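Endopolygalacturonase (Chondrostereum purpureum, PDB 1K5C) probably hydrolyses the alpha-1,4-linked galacturonic acid chains of pectin in plant cell walls, acting within the polymer as a family 28 glycoside hydrolase. Local coordinates at residues I176-G181 with K206-V211; S237-T242 with F275-F280; V256-S261 with V296-G301; K104-Y109 with P126-L131. All coordinates share one frame; numbering follows the deposited sequence. Where two conformers were deposited one is given.

Contact 1 (I176-G181 with K206-V211)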
loop_
_atom_site.group_PDB
_atom_site.type_symbol
_atom_site.label_atom_id
_atom_site.label_comp_id
_atom_site.label_asym_id
_atom_site.label_seq_id
_atom_site.Cartn_x
_atom_site.Cartn_y
_atom_site.Cartn_z
ATOM N N ILE A 176 -0.735 1.501 -2.429
ATOM C CA ILE A 176 -0.249 1.494 -1.042
ATOM C C ILE A 176 -1.347 2.139 -0.204
ATOM O O ILE A 176 -1.990 3.090 -0.668
ATOM C CB ILE A 176 1.107 2.242 -0.855
ATOM C CG1 ILE A 176 1.555 2.212 0.607
ATOM C CG2 ILE A 176 1.078 3.660 -1.447
ATOM C CD1 ILE A 176 3.011 2.644 0.806
ATOM N N ALA A 177 -1.505 1.608 1.016
ATOM C CA ALA A 177 -2.307 2.283 2.042
ATOM C C ALA A 177 -1.399 2.405 3.277
ATOM O O ALA A 177 -0.977 1.403 3.852
ATOM C CB ALA A 177 -3.573 1.529 2.388
ATOM N N ILE A 178 -1.100 3.659 3.651
ATOM C CA ILE A 178 -0.296 3.928 4.821
ATOM C C ILE A 178 -1.278 4.197 5.956
ATOM O O ILE A 178 -1.989 5.203 5.972
ATOM C CB ILE A 178 0.620 5.144 4.599
ATOM C CG1 ILE A 178 1.588 4.899 3.415
ATOM C CG2 ILE A 178 1.376 5.430 5.896
ATOM C CD1 ILE A 178 2.346 6.125 2.976
ATOM N N ASN A 179 -1.349 3.238 6.904
ATOM C CA ASN A 179 -2.379 3.248 7.922
ATOM C C ASN A 179 -1.923 3.724 9.301
ATOM O O ASN A 179 -2.766 4.117 10.109
ATOM C CB ASN A 179 -2.982 1.827 8.025
ATOM C CG ASN A 179 -3.695 1.441 6.731
ATOM O OD1 ASN A 179 -3.552 0.276 6.259
ATOM N ND2 ASN A 179 -4.401 2.364 6.167
ATOM N N ASP A 180 -0.622 3.670 9.564
ATOM C CA ASP A 180 -0.081 4.089 10.849
ATOM C C ASP A 180 1.444 4.189 10.689
ATOM O O ASP A 180 2.017 3.374 9.932
ATOM C CB ASP A 180 -0.414 3.043 11.926
ATOM C CG ASP A 180 -0.192 3.507 13.345
ATOM O OD1 ASP A 180 -0.326 4.708 13.660
ATOM O OD2 ASP A 180 0.053 2.607 14.215
ATOM N N GLY A 181 2.067 5.124 11.388
ATOM C CA GLY A 181 3.516 5.170 11.465
ATOM C C GLY A 181 4.119 6.498 11.012
ATOM O O GLY A 181 3.478 7.367 10.431
ATOM N N LYS A 206 -4.726 5.921 15.481
ATOM C CA LYS A 206 -3.645 5.785 14.492
ATOM C C LYS A 206 -3.122 7.149 14.085
ATOM O O LYS A 206 -3.872 8.127 13.979
ATOM C CB LYS A 206 -4.199 5.007 13.273
ATOM C CG LYS A 206 -4.769 3.618 13.656
ATOM C CD LYS A 206 -3.795 2.753 14.440
ATOM C CE LYS A 206 -4.478 1.395 14.732
ATOM N NZ LYS A 206 -3.624 0.607 15.658
ATOM N N HIS A 207 -1.796 7.186 13.835
ATOM C CA HIS A 207 -1.128 8.463 13.574
ATOM C C HIS A 207 -0.099 8.236 12.473
ATOM O O HIS A 207 0.839 7.461 12.650
ATOM C CB HIS A 207 -0.353 8.958 14.829
ATOM C CG HIS A 207 -1.281 9.132 16.002
ATOM N ND1 HIS A 207 -2.023 10.288 16.219
ATOM C CD2 HIS A 207 -1.597 8.245 17.004
ATOM C CE1 HIS A 207 -2.771 10.114 17.310
ATOM N NE2 HIS A 207 -2.506 8.919 17.794
ATOM N N VAL A 208 -0.319 8.908 11.334
ATOM C CA VAL A 208 0.615 8.831 10.184
ATOM C C VAL A 208 1.343 10.168 10.132
ATOM O O VAL A 208 0.719 11.227 10.188
ATOM C CB VAL A 208 -0.133 8.526 8.897
ATOM C CG1 VAL A 208 0.758 8.760 7.699
ATOM C CG2 VAL A 208 -0.658 7.094 8.942
ATOM N N SER A 209 2.699 10.117 10.036
ATOM C CA SER A 209 3.449 11.367 9.998
ATOM C C SER A 209 4.701 11.207 9.171
ATOM O O SER A 209 5.281 10.124 9.053
ATOM C CB SER A 209 3.810 11.819 11.412
ATOM O OG SER A 209 4.436 10.773 12.153
ATOM N N ASN A 210 5.163 12.351 8.625
ATOM C CA ASN A 210 6.425 12.414 7.889
ATOM C C ASN A 210 6.463 11.375 6.757
ATOM O O ASN A 210 7.299 10.468 6.732
ATOM C CB ASN A 210 7.634 12.305 8.839
ATOM C CG ASN A 210 7.642 13.516 9.758
ATOM O OD1 ASN A 210 7.678 13.338 11.011
ATOM N ND2 ASN A 210 7.643 14.657 9.235
ATOM N N VAL A 211 5.557 11.581 5.817
ATOM C CA VAL A 211 5.387 10.719 4.625
ATOM C C VAL A 211 5.895 11.521 3.437
ATOM O O VAL A 211 5.545 12.688 3.243
ATOM C CB VAL A 211 3.913 10.349 4.442
ATOM C CG1 VAL A 211 3.702 9.647 3.101
ATOM C CG2 VAL A 211 3.392 9.484 5.584
HETATM O O HOH W 1 -1.287 0.172 14.118
#
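Gly-181 and Val-208 form a parallel bridge, their CA atoms 4.8 Å apart, just after the chain turns a corner at Asp-180 between two faces of the right-handed parallel beta-helix. Two backbone hydrogen bonds define it: Gly-181 N gives to His-207 O at 2.9 Å, and Ser-209 N gives to Gly-181 O. Gly-181 has a positive phi of 124°, a conformation suited to glycine, as the chain leaves the corner.

Asp-180 extends this bonding with its side chain. With CG trans to the backbone N (chi1 -166°), OD1 takes the N-H of His-207 at 2.9 Å in an almost straight bond (175°), met nearly along the carboxylate C-O axis. His-207 ND1 bonds to Ser-237 OG of the next coil.

On the interior side, Ile-178 CG2 meets Val-208 CG1 at 3.8 Å, the two side chains crossing at about a right angle. Ile-178 CD1 reaches tip to tip toward Val-211 CG1, also at 3.8 Å, so one isoleucine touches two valines of the following coil.

Lys-206 lies across the carboxylate, its CD 3.8 Å from Asp-180 CG. Its NZ stays 4.4 Å from Asp-180 OD2, too far for a salt bridge, and a water fills the step: it accepts from Lys-206 NZ and donates to Asp-180 OD2, each at 2.8 Å.

Contact 2 (S237-T242 with F275-F280)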
loop_
_atom_site.group_PDB
_atom_site.type_symbol
_atom_site.label_atom_id
_atom_site.label_comp_id
_atom_site.label_asym_id
_atom_site.label_seq_id
_atom_site.Cartn_x
_atom_site.Cartn_y
_atom_site.Cartn_z
ATOM N N SER A 237 -4.443 11.048 13.653
ATOM C CA SER A 237 -3.922 12.224 12.913
ATOM C C SER A 237 -3.146 11.793 11.694
ATOM O O SER A 237 -2.639 10.672 11.608
ATOM C CB SER A 237 -2.992 13.079 13.789
ATOM O OG SER A 237 -1.910 12.330 14.316
ATOM N N VAL A 238 -3.029 12.745 10.751
ATOM C CA VAL A 238 -2.096 12.677 9.618
ATOM C C VAL A 238 -1.381 13.994 9.597
ATOM O O VAL A 238 -2.021 15.032 9.529
ATOM C CB VAL A 238 -2.821 12.467 8.277
ATOM C CG1 VAL A 238 -1.822 12.463 7.124
ATOM C CG2 VAL A 238 -3.665 11.204 8.319
ATOM N N SER A 239 -0.016 13.976 9.683
ATOM C CA SER A 239 0.721 15.250 9.741
ATOM C C SER A 239 2.034 15.138 9.000
ATOM O O SER A 239 2.851 14.273 9.303
ATOM C CB SER A 239 0.971 15.625 11.187
ATOM O OG SER A 239 1.558 16.900 11.319
ATOM N N GLY A 240 2.274 16.084 8.088
ATOM C CA GLY A 240 3.590 16.148 7.421
ATOM C C GLY A 240 3.628 15.163 6.237
ATOM O O GLY A 240 4.238 14.098 6.346
ATOM N N VAL A 241 2.934 15.502 5.161
ATOM C CA VAL A 241 2.885 14.708 3.951
ATOM C C VAL A 241 3.364 15.553 2.801
ATOM O O VAL A 241 2.879 16.670 2.619
ATOM C CB VAL A 241 1.430 14.222 3.684
ATOM C CG1 VAL A 241 1.399 13.366 2.392
ATOM C CG2 VAL A 241 0.857 13.453 4.889
ATOM N N THR A 242 4.316 15.025 2.039
ATOM C CA THR A 242 4.835 15.743 0.853
ATOM C C THR A 242 4.660 14.876 -0.383
ATOM O O THR A 242 5.216 13.775 -0.428
ATOM C CB THR A 242 6.323 16.093 1.053
ATOM O OG1 THR A 242 6.467 16.820 2.268
ATOM C CG2 THR A 242 6.838 16.916 -0.128
ATOM N N PHE A 275 -5.842 16.509 10.012
ATOM C CA PHE A 275 -4.813 16.479 8.962
ATOM C C PHE A 275 -4.056 17.802 9.009
ATOM O O PHE A 275 -4.676 18.870 9.011
ATOM C CB PHE A 275 -5.399 16.338 7.569
ATOM C CG PHE A 275 -6.200 15.086 7.284
ATOM C CD1 PHE A 275 -6.186 13.985 8.115
ATOM C CD2 PHE A 275 -7.000 15.084 6.149
ATOM C CE1 PHE A 275 -6.976 12.855 7.812
ATOM C CE2 PHE A 275 -7.770 13.966 5.807
ATOM C CZ PHE A 275 -7.749 12.846 6.650
ATOM N N SER A 276 -2.731 17.737 8.941
ATOM C CA SER A 276 -1.923 18.967 8.939
ATOM C C SER A 276 -0.729 18.807 7.988
ATOM O O SER A 276 -0.213 17.715 7.769
ATOM C CB SER A 276 -1.474 19.350 10.312
ATOM O OG SER A 276 -0.776 18.355 10.936
ATOM N N ASP A 277 -0.321 19.959 7.474
ATOM C CA ASP A 277 0.959 20.083 6.727
ATOM C C ASP A 277 1.029 19.101 5.563
ATOM O O ASP A 277 1.927 18.257 5.493
ATOM C CB ASP A 277 2.136 19.924 7.691
ATOM C CG ASP A 277 2.118 20.952 8.756
ATOM O OD1 ASP A 277 1.346 21.948 8.725
ATOM O OD2 ASP A 277 2.986 20.779 9.667
ATOM N N VAL A 278 0.097 19.280 4.611
ATOM C CA VAL A 278 0.021 18.443 3.405
ATOM C C VAL A 278 0.439 19.330 2.201
ATOM O O VAL A 278 -0.258 20.308 1.912
ATOM C CB VAL A 278 -1.397 17.881 3.203
ATOM C CG1 VAL A 278 -1.458 17.094 1.904
ATOM C CG2 VAL A 278 -1.785 17.028 4.404
ATOM N N ASN A 279 1.533 18.978 1.535
ATOM C CA ASN A 279 2.130 19.817 0.490
ATOM C C ASN A 279 2.272 19.041 -0.814
ATOM O O ASN A 279 2.550 17.822 -0.795
ATOM C CB ASN A 279 3.544 20.281 0.925
ATOM C CG ASN A 279 3.549 21.416 1.910
ATOM O OD1 ASN A 279 2.544 21.922 2.361
ATOM N ND2 ASN A 279 4.764 21.992 2.157
ATOM N N PHE A 280 2.209 19.778 -1.919
ATOM C CA PHE A 280 2.633 19.302 -3.260
ATOM C C PHE A 280 3.761 20.284 -3.680
ATOM O O PHE A 280 3.484 21.379 -4.159
ATOM C CB PHE A 280 1.528 19.327 -4.286
ATOM C CG PHE A 280 0.410 18.310 -4.059
ATOM C CD1 PHE A 280 -0.607 18.538 -3.168
ATOM C CD2 PHE A 280 0.417 17.103 -4.808
ATOM C CE1 PHE A 280 -1.654 17.617 -3.003
ATOM C CE2 PHE A 280 -0.625 16.195 -4.634
ATOM C CZ PHE A 280 -1.648 16.443 -3.747
HETATM O O HOH W 2 -2.577 16.677 12.309
HETATM O O HOH W 3 1.433 19.398 11.869
#
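Strands 237-242 and 275-280 run parallel, their axes 4.7 Å apart at closest and 9° from parallel, pairing Val-238 with Phe-275 through to Thr-242 with Asn-279. Ser-276 N gives to Val-238 O (2.9 Å) and Gly-240 N to Ser-276 O; further on, Val-241 N gives to Asp-277 O and Asn-279 N to Val-241 O. Gly-240 and Asp-277, level with each other, both have positive phi (83° and 56°). This matched bend shifts the alternation, so that Val-238 and Val-241 share a face although three residues apart.

On that face the side chains of Val-238 and Phe-275 lie side by side and point the same way. Val-238 CB is 3.7 Å from Phe-275 CD1, and Val-238 CG2 is equally close to CE1 of that ring. Val-241 CB and Val-278 CG2 make a wider contact at 4.3 Å.

The face of Ser-239 and Ser-276 is polar. A water bonds to Ser-276 OG at 2.8 Å and donates to Val-238 O at 3.3 Å, giving that carbonyl a second partner. Asn-279 OD1 accepts from Asn-308 N of strand 306-315. In-register stacking of parallel strands with an apolar interior is characteristic of the parallel beta-helix, the fold of family 28.

Contact 3 (V256-S261 with V296-G301)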
loop_
_atom_site.group_PDB
_atom_site.type_symbol
_atom_site.label_atom_id
_atom_site.label_comp_id
_atom_site.label_asym_id
_atom_site.label_seq_id
_atom_site.Cartn_x
_atom_site.Cartn_y
_atom_site.Cartn_z
ATOM N N VAL A 256 -7.405 14.034 -6.719
ATOM C CA VAL A 256 -7.052 14.129 -5.323
ATOM C C VAL A 256 -8.332 14.106 -4.528
ATOM O O VAL A 256 -9.236 14.890 -4.787
ATOM C CB VAL A 256 -6.291 15.460 -5.007
ATOM C CG1 VAL A 256 -5.986 15.612 -3.523
ATOM C CG2 VAL A 256 -5.032 15.625 -5.872
ATOM N N LEU A 257 -8.404 13.202 -3.494
ATOM C CA LEU A 257 -9.505 13.227 -2.547
ATOM C C LEU A 257 -8.913 13.143 -1.141
ATOM O O LEU A 257 -8.290 12.161 -0.775
ATOM C CB LEU A 257 -10.522 12.096 -2.776
ATOM C CG LEU A 257 -11.679 12.026 -1.739
ATOM C CD1 LEU A 257 -12.551 13.273 -1.783
ATOM C CD2 LEU A 257 -12.517 10.782 -1.967
ATOM N N ILE A 258 -9.075 14.249 -0.397
ATOM C CA ILE A 258 -8.612 14.358 0.994
ATOM C C ILE A 258 -9.882 14.502 1.796
ATOM O O ILE A 258 -10.569 15.516 1.624
ATOM C CB ILE A 258 -7.618 15.497 1.143
ATOM C CG1 ILE A 258 -6.287 15.054 0.399
ATOM C CG2 ILE A 258 -7.340 15.794 2.615
ATOM C CD1 ILE A 258 -5.321 16.185 0.186
ATOM N N SER A 259 -10.218 13.500 2.613
ATOM C CA SER A 259 -11.541 13.480 3.204
ATOM C C SER A 259 -11.563 12.824 4.572
ATOM O O SER A 259 -10.961 11.789 4.811
ATOM C CB SER A 259 -12.493 12.709 2.286
ATOM O OG SER A 259 -13.762 12.524 2.950
ATOM N N GLN A 260 -12.301 13.488 5.481
ATOM C CA GLN A 260 -12.564 12.986 6.814
ATOM C C GLN A 260 -13.995 12.441 6.949
ATOM O O GLN A 260 -14.487 12.292 8.083
ATOM C CB GLN A 260 -12.257 14.096 7.843
ATOM C CG GLN A 260 -10.756 14.306 7.957
ATOM C CD GLN A 260 -10.361 15.610 8.631
ATOM O OE1 GLN A 260 -11.089 16.621 8.593
ATOM N NE2 GLN A 260 -9.185 15.638 9.231
ATOM N N SER A 261 -14.604 12.070 5.850
ATOM C CA SER A 261 -15.968 11.511 5.825
ATOM C C SER A 261 -15.996 9.997 5.605
ATOM O O SER A 261 -17.105 9.434 5.465
ATOM C CB SER A 261 -16.806 12.177 4.745
ATOM O OG SER A 261 -16.930 13.590 5.030
ATOM N N VAL A 296 -10.099 17.817 -7.858
ATOM C CA VAL A 296 -9.676 17.835 -6.444
ATOM C C VAL A 296 -10.868 18.107 -5.548
ATOM O O VAL A 296 -11.576 19.100 -5.735
ATOM C CB VAL A 296 -8.636 18.952 -6.244
ATOM C CG1 VAL A 296 -8.287 19.129 -4.756
ATOM C CG2 VAL A 296 -7.378 18.717 -7.065
ATOM N N THR A 297 -11.038 17.277 -4.525
ATOM C CA THR A 297 -11.949 17.592 -3.424
ATOM C C THR A 297 -11.174 17.438 -2.102
ATOM O O THR A 297 -10.491 16.423 -1.899
ATOM C CB THR A 297 -13.220 16.745 -3.429
ATOM O OG1 THR A 297 -14.044 17.303 -4.503
ATOM C CG2 THR A 297 -14.022 16.772 -2.128
ATOM N N VAL A 298 -11.331 18.444 -1.246
ATOM C CA VAL A 298 -10.840 18.421 0.128
ATOM C C VAL A 298 -12.074 18.594 1.012
ATOM O O VAL A 298 -12.786 19.595 0.858
ATOM C CB VAL A 298 -9.828 19.558 0.381
ATOM C CG1 VAL A 298 -9.454 19.595 1.866
ATOM C CG2 VAL A 298 -8.598 19.378 -0.520
ATOM N N GLU A 299 -12.310 17.621 1.905
ATOM C CA GLU A 299 -13.472 17.624 2.808
ATOM C C GLU A 299 -12.961 17.442 4.230
ATOM O O GLU A 299 -12.825 16.335 4.732
ATOM C CB GLU A 299 -14.457 16.511 2.387
ATOM C CG GLU A 299 -15.690 16.449 3.292
ATOM C CD GLU A 299 -16.814 17.377 2.902
ATOM O OE1 GLU A 299 -16.647 18.223 2.023
ATOM O OE2 GLU A 299 -17.921 17.232 3.489
ATOM N N CYS A 300 -12.684 18.570 4.874
ATOM C CA CYS A 300 -12.116 18.594 6.221
ATOM C C CYS A 300 -13.161 18.998 7.251
ATOM O O CYS A 300 -13.809 20.043 7.114
ATOM C CB CYS A 300 -11.001 19.653 6.352
ATOM S SG CYS A 300 -9.458 19.228 5.509
ATOM N N GLY A 301 -13.232 18.211 8.346
ATOM C CA GLY A 301 -13.794 18.693 9.609
ATOM C C GLY A 301 -12.739 19.272 10.499
ATOM O O GLY A 301 -13.092 20.099 11.375
#
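Val-256 to Ser-259 pair residue for residue with Val-296 to Glu-299; the axes of strands 256-259 and 296-299 come within 4.6 Å and lie 5° from parallel. This is the tight part of the contact. Four backbone bonds cross it, running from Thr-297 N to Val-256 O, Ile-258 N to Thr-297 O, Glu-299 N to Ile-258 O and Gln-260 N to Glu-299 O; the third is the shortest of them at 2.7 Å. On one face the side chains of Val-256 and Val-296 lie side by side, CB of the first 4.0 Å from CG2 of the second, followed by Ile-258 beside Val-298. On the other face Leu-257 CD1 rests 3.8 Å from Thr-297 CG2.

Beyond Ser-259 the pairing opens out. The CA atoms of Gln-260 and Cys-300 are 5.7 Å apart, and what spans the gap is a side chain: Gln-260 OE1 takes the N-H of Gly-301, the one partly exposed residue here, at 2.7 Å but with a bent, weak geometry (128°), and also accepts from Asn-302 N. Ser-259 OG receives Ser-261 N at 3.1 Å, an ST turn that shapes the corner, and the same hydroxyl bonds to Asp-265 O. Glu-299 CG, anti to the backbone N (chi1 180°), lies 3.6 Å from Ser-261 OG, which bonds to Gly-267 O; the bend at chi2 then turns the carboxylate, whose OE2 accepts from Gly-267 N.

Strand 223-230, with galacturonate-binding Arg-226 close to Leu-257, flanks the pair on the 254-259 side and strand 322-323 on the 294-299 side, while Trp-309 of strand 306-315 covers Ile-258, Val-296 and Val-298.

Contact 4 (K104-Y109 with P126-L131)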
loop_
_atom_site.group_PDB
_atom_site.type_symbol
_atom_site.label_atom_id
_atom_site.label_comp_id
_atom_site.label_asym_id
_atom_site.label_seq_id
_atom_site.Cartn_x
_atom_site.Cartn_y
_atom_site.Cartn_z
ATOM N N LYS A 104 8.042 -8.190 8.816
ATOM C CA LYS A 104 8.251 -7.510 10.064
ATOM C C LYS A 104 9.754 -7.356 10.324
ATOM O O LYS A 104 10.560 -8.188 9.861
ATOM C CB LYS A 104 7.657 -8.334 11.248
ATOM C CG LYS A 104 6.214 -8.647 11.143
ATOM C CD LYS A 104 5.735 -9.275 12.435
ATOM C CE LYS A 104 4.775 -10.378 12.276
ATOM N NZ LYS A 104 4.449 -10.760 13.694
ATOM N N GLY A 105 10.104 -6.388 11.152
ATOM C CA GLY A 105 11.483 -6.219 11.602
ATOM C C GLY A 105 12.187 -5.149 10.756
ATOM O O GLY A 105 11.735 -4.016 10.677
ATOM N N SER A 106 13.311 -5.525 10.145
ATOM C CA SER A 106 14.098 -4.547 9.391
ATOM C C SER A 106 14.949 -5.291 8.358
ATOM O O SER A 106 15.094 -6.502 8.372
ATOM C CB SER A 106 14.993 -3.717 10.318
ATOM O OG SER A 106 15.792 -4.590 11.165
ATOM N N GLY A 107 15.549 -4.487 7.473
ATOM C CA GLY A 107 16.403 -4.990 6.420
ATOM C C GLY A 107 15.994 -4.469 5.059
ATOM O O GLY A 107 15.392 -3.391 4.947
ATOM N N THR A 108 16.323 -5.243 4.035
ATOM C CA THR A 108 16.121 -4.880 2.634
ATOM C C THR A 108 15.589 -6.090 1.894
ATOM O O THR A 108 16.217 -7.154 1.949
ATOM C CB THR A 108 17.434 -4.399 1.975
ATOM O OG1 THR A 108 17.932 -3.295 2.727
ATOM C CG2 THR A 108 17.246 -3.927 0.561
ATOM N N TYR A 109 14.449 -5.928 1.237
ATOM C CA TYR A 109 13.746 -6.974 0.506
ATOM C C TYR A 109 13.699 -6.565 -0.948
ATOM O O TYR A 109 13.157 -5.495 -1.271
ATOM C CB TYR A 109 12.298 -7.147 1.049
ATOM C CG TYR A 109 12.308 -7.812 2.421
ATOM C CD1 TYR A 109 12.742 -7.184 3.560
ATOM C CD2 TYR A 109 11.953 -9.171 2.500
ATOM C CE1 TYR A 109 12.791 -7.852 4.797
ATOM C CE2 TYR A 109 12.016 -9.839 3.717
ATOM C CZ TYR A 109 12.423 -9.183 4.864
ATOM O OH TYR A 109 12.475 -9.883 6.037
ATOM N N PRO A 126 5.194 -4.496 12.374
ATOM C CA PRO A 126 6.019 -3.340 12.775
ATOM C C PRO A 126 7.489 -3.587 12.450
ATOM O O PRO A 126 7.916 -4.692 12.118
ATOM C CB PRO A 126 5.812 -3.262 14.298
ATOM C CG PRO A 126 5.454 -4.651 14.711
ATOM C CD PRO A 126 4.773 -5.295 13.553
ATOM N N THR A 127 8.242 -2.501 12.607
ATOM C CA THR A 127 9.692 -2.523 12.329
ATOM C C THR A 127 10.493 -2.302 13.642
ATOM O O THR A 127 9.993 -1.792 14.628
ATOM C CB THR A 127 10.103 -1.438 11.315
ATOM O OG1 THR A 127 9.670 -0.184 11.922
ATOM C CG2 THR A 127 9.437 -1.633 9.980
ATOM N N ASP A 128 11.773 -2.719 13.544
ATOM C CA ASP A 128 12.724 -2.458 14.634
ATOM C C ASP A 128 13.889 -1.616 14.173
ATOM O O ASP A 128 14.799 -1.358 15.020
ATOM C CB ASP A 128 13.206 -3.762 15.294
ATOM C CG ASP A 128 14.068 -4.635 14.415
ATOM O OD1 ASP A 128 14.093 -4.450 13.183
ATOM O OD2 ASP A 128 14.782 -5.484 15.021
ATOM N N ALA A 129 13.914 -1.169 12.952
ATOM C CA ALA A 129 14.962 -0.363 12.331
ATOM C C ALA A 129 14.476 -0.107 10.898
ATOM O O ALA A 129 13.330 -0.455 10.568
ATOM C CB ALA A 129 16.330 -1.022 12.351
ATOM N N HIS A 130 15.308 0.466 10.029
ATOM C CA HIS A 130 14.770 0.785 8.705
ATOM C C HIS A 130 14.439 -0.492 7.930
ATOM O O HIS A 130 15.165 -1.492 7.972
ATOM C CB HIS A 130 15.791 1.616 7.914
ATOM C CG HIS A 130 15.080 2.462 6.860
ATOM N ND1 HIS A 130 14.676 3.743 7.212
ATOM C CD2 HIS A 130 14.479 2.314 5.720
ATOM C CE1 HIS A 130 14.016 4.381 6.279
ATOM N NE2 HIS A 130 13.907 3.465 5.315
ATOM N N LEU A 131 13.325 -0.445 7.194
ATOM C CA LEU A 131 12.870 -1.538 6.342
ATOM C C LEU A 131 12.651 -1.000 4.936
ATOM O O LEU A 131 11.856 -0.058 4.770
ATOM C CB LEU A 131 11.594 -2.153 6.949
ATOM C CG LEU A 131 11.003 -3.307 6.122
ATOM C CD1 LEU A 131 11.943 -4.520 6.067
ATOM C CD2 LEU A 131 9.693 -3.742 6.767
#
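Gly-105 N gives to Pro-126 O at 2.9 Å, almost straight (174°), and Gly-107 N to His-130 O at 3.1 Å. Between these backbone bonds the pairing is less regular. Asp-128 N reaches Gly-105 O at 3.1 Å from above the carbonyl plane, and Thr-127 CA comes within 3.0 Å of the same oxygen. Both chains turn a corner here, at 105-107 and 128-129, and Gly-105 and Gly-107 both have positive phi.

The polar side-chain contact is short. Ser-106 OG donates to Asp-128 OD1 at 2.6 Å, on the syn side of the carboxylate, and is also bonded to Gly-67 N. Asp-128 CG sits between its own backbone N and carbonyl carbon (chi1 68°), bringing OD1 over to the serine; OD2 bonds to Thr-66 OG1, giving each carboxylate oxygen a hydroxyl partner.

Carbon contacts complete the turn: Ser-106 CB meets Ala-129 CB at 3.6 Å, and in the interior Leu-131 extends CD1 to 3.7 Å from both CD1 and CE1 of Tyr-109, the two side chains crossing obliquely.

The contact forms a corner of the beta-helix: strands 101-104 and 122-127 neighbour each other before it, 108-115 and 130-139 after it. Ile-103 touches both Tyr-109 and Leu-131, and the tyrosine ring meets Phe-70 of the preceding coil.

The contacts sample one parallel beta-helix along its length. Contact 4 closes first in sequence, then contact 1, and contacts 2 and 3 follow with alternating segments. Strands 101-104, 122-127, 176-179, 254-259 and 294-299 belong to one parallel sheet, which contacts 1, 3 and 4 all reach. Contacts 1 and 2, centres about 10 Å apart, join through Val-208 O with Ser-239 N of neighbouring strands 207-221 and 237-244. Contacts 2 and 3, centres about 13 Å apart, meet across the interior, where Phe-275 packs on Ile-258. Contact 4 is about 32 Å from contact 3, centre to centre. Galacturonate-binding Lys-228 lies about 6 Å from side chains of contacts 1 and 2, and Arg-226 and Tyr-262 lie beside contact 3.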